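NifU like protein IscU (Streptococcus pyogenes, PDB 1SU0) probably serves as a scaffold on which iron-sulfur clusters are assembled and then passed on to other proteins, and binds a zinc ion in this form. Local coordinates at residues A[53-58]-A[133-138]. Residues are numbered along the deposited sequence; the frame is centred on the assembly and turned at random.
Sequences DKIEDI and NALKEA
Ile55 and Ile58 both bring a delta methyl to one branch of Leu135. The methyls meet obliquely. Leu135 CD1 lies 4.4 Å from Ile55 CD1 and 4.3 Å from Ile58 CD1. Ile55 CD1 and Ile58 CD1 are 5.4 Å apart, and the leucine methyl approaches between the two. The other branch stands further back, with Leu135 CD2 5.1 Å from Ile55 CD1. In Leu135, CG is anti to the backbone N (chi1 -179°), which sends it off the helix toward the strand. The turn about CB-CG then makes CD1 the leading methyl. Both isoleucines keep CD1 nearly extended from CA (chi2 161° and 164°), letting each reach toward the helix.

Ile55 and Ile58 are three residues apart and would face opposite sides of a regular strand. A classic beta bulge lies between them: Glu56 and Asp57 both face Lys49 on the neighbouring antiparallel strand. The extra residue lets both isoleucines point at helix 122-139, in the alpha+beta fold of this NifU-family scaffold, where helices pack on a three-stranded sheet.

The contact is buried, wholly apolar and light, with 80 Å² buried between the two segments. Helix 66-79 adjoins it: Val79 touches both Ile58 and Leu135, while Met75 packs on Leu135. On the sheet side, Phe50 lies against Ile55.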
loop_
_atom_site.group_PDB
_atom_site.type_symbol
_atom_site.label_atom_id
_atom_site.label_comp_id
_atom_site.label_asym_id
_atom_site.label_seq_id
_atom_site.Cartn_x
_atom_site.Cartn_y
_atom_site.Cartn_z
ATOM N N ASP A 53 18.608 0.370 -8.196
ATOM C CA ASP A 53 18.146 0.577 -6.830
ATOM C C ASP A 53 16.629 0.863 -6.833
ATOM O O ASP A 53 15.963 0.738 -5.807
ATOM C CB ASP A 53 18.929 1.739 -6.190
ATOM C CG ASP A 53 18.950 1.670 -4.672
ATOM O OD1 ASP A 53 18.865 2.741 -4.031
ATOM O OD2 ASP A 53 19.046 0.595 -4.033
ATOM N N LYS A 54 16.099 1.245 -7.995
ATOM C CA LYS A 54 14.684 1.557 -8.153
ATOM C C LYS A 54 13.805 0.309 -8.252
ATOM O O LYS A 54 14.299 -0.813 -8.340
ATOM C CB LYS A 54 14.478 2.437 -9.394
ATOM C CG LYS A 54 14.402 1.680 -10.731
ATOM C CD LYS A 54 13.501 2.403 -11.726
ATOM C CE LYS A 54 13.503 1.728 -13.090
ATOM N NZ LYS A 54 14.761 2.008 -13.861
ATOM N N ILE A 55 12.494 0.532 -8.246
ATOM C CA ILE A 55 11.512 -0.538 -8.389
ATOM C C ILE A 55 11.060 -0.591 -9.858
ATOM O O ILE A 55 10.306 0.261 -10.322
ATOM C CB ILE A 55 10.323 -0.327 -7.404
ATOM C CG1 ILE A 55 10.788 -0.561 -5.961
ATOM C CG2 ILE A 55 9.153 -1.253 -7.728
ATOM C CD1 ILE A 55 9.885 0.042 -4.901
ATOM N N GLU A 56 11.576 -1.578 -10.591
ATOM C CA GLU A 56 11.169 -1.840 -11.975
ATOM C C GLU A 56 9.664 -2.095 -12.020
ATOM O O GLU A 56 8.926 -1.384 -12.702
ATOM C CB GLU A 56 11.934 -3.057 -12.540
ATOM C CG GLU A 56 12.409 -2.939 -13.993
ATOM C CD GLU A 56 11.350 -3.286 -15.032
ATOM O OE1 GLU A 56 10.325 -3.925 -14.684
ATOM O OE2 GLU A 56 11.558 -2.928 -16.219
ATOM N N ASP A 57 9.221 -3.108 -11.281
ATOM C CA ASP A 57 7.808 -3.486 -11.251
ATOM C C ASP A 57 7.385 -4.097 -9.903
ATOM O O ASP A 57 8.228 -4.511 -9.098
ATOM C CB ASP A 57 7.481 -4.446 -12.415
ATOM C CG ASP A 57 6.014 -4.362 -12.868
ATOM O OD1 ASP A 57 5.485 -5.380 -13.372
ATOM O OD2 ASP A 57 5.308 -3.331 -12.757
ATOM N N ILE A 58 6.070 -4.138 -9.685
ATOM C CA ILE A 58 5.470 -4.606 -8.433
ATOM C C ILE A 58 4.079 -5.204 -8.663
ATOM O O ILE A 58 3.348 -4.781 -9.565
ATOM C CB ILE A 58 5.399 -3.438 -7.420
ATOM C CG1 ILE A 58 5.001 -3.926 -6.035
ATOM C CG2 ILE A 58 4.471 -2.299 -7.916
ATOM C CD1 ILE A 58 5.298 -2.895 -4.961
ATOM N N ASN A 133 4.140 -2.436 4.803
ATOM C CA ASN A 133 5.117 -3.219 5.568
ATOM C C ASN A 133 5.634 -4.410 4.787
ATOM O O ASN A 133 6.749 -4.854 5.006
ATOM C CB ASN A 133 4.518 -3.650 6.910
ATOM C CG ASN A 133 4.095 -2.455 7.771
ATOM O OD1 ASN A 133 3.549 -2.623 8.856
ATOM N ND2 ASN A 133 4.302 -1.239 7.254
ATOM N N ALA A 134 4.837 -4.918 3.855
ATOM C CA ALA A 134 5.304 -5.990 2.969
ATOM C C ALA A 134 6.279 -5.390 1.972
ATOM O O ALA A 134 7.150 -6.081 1.446
ATOM C CB ALA A 134 4.140 -6.675 2.248
ATOM N N LEU A 135 6.125 -4.098 1.719
ATOM C CA LEU A 135 7.064 -3.376 0.897
ATOM C C LEU A 135 8.361 -3.191 1.663
ATOM O O LEU A 135 9.425 -3.491 1.136
ATOM C CB LEU A 135 6.499 -2.014 0.486
ATOM C CG LEU A 135 7.415 -1.183 -0.406
ATOM C CD1 LEU A 135 7.856 -1.983 -1.609
ATOM C CD2 LEU A 135 6.702 0.070 -0.850
ATOM N N LYS A 136 8.276 -2.693 2.897
ATOM C CA LYS A 136 9.467 -2.470 3.726
ATOM C C LYS A 136 10.364 -3.713 3.742
ATOM O O LYS A 136 11.589 -3.627 3.605
ATOM C CB LYS A 136 9.064 -2.127 5.158
ATOM C CG LYS A 136 8.520 -0.698 5.359
ATOM C CD LYS A 136 8.574 -0.386 6.844
ATOM C CE LYS A 136 7.792 0.827 7.242
ATOM N NZ LYS A 136 7.565 0.739 8.721
ATOM N N GLU A 137 9.727 -4.874 3.878
ATOM C CA GLU A 137 10.441 -6.137 3.924
ATOM C C GLU A 137 11.070 -6.470 2.573
ATOM O O GLU A 137 12.227 -6.923 2.517
ATOM C CB GLU A 137 9.512 -7.264 4.361
ATOM C CG GLU A 137 9.521 -7.526 5.863
ATOM C CD GLU A 137 8.626 -6.560 6.627
ATOM O OE1 GLU A 137 8.751 -5.319 6.426
ATOM O OE2 GLU A 137 7.797 -7.064 7.431
ATOM N N ALA A 138 10.309 -6.247 1.499
ATOM C CA ALA A 138 10.778 -6.522 0.134
ATOM C C ALA A 138 12.045 -5.741 -0.242
ATOM O O ALA A 138 12.994 -6.283 -0.808
ATOM C CB ALA A 138 9.678 -6.246 -0.869
#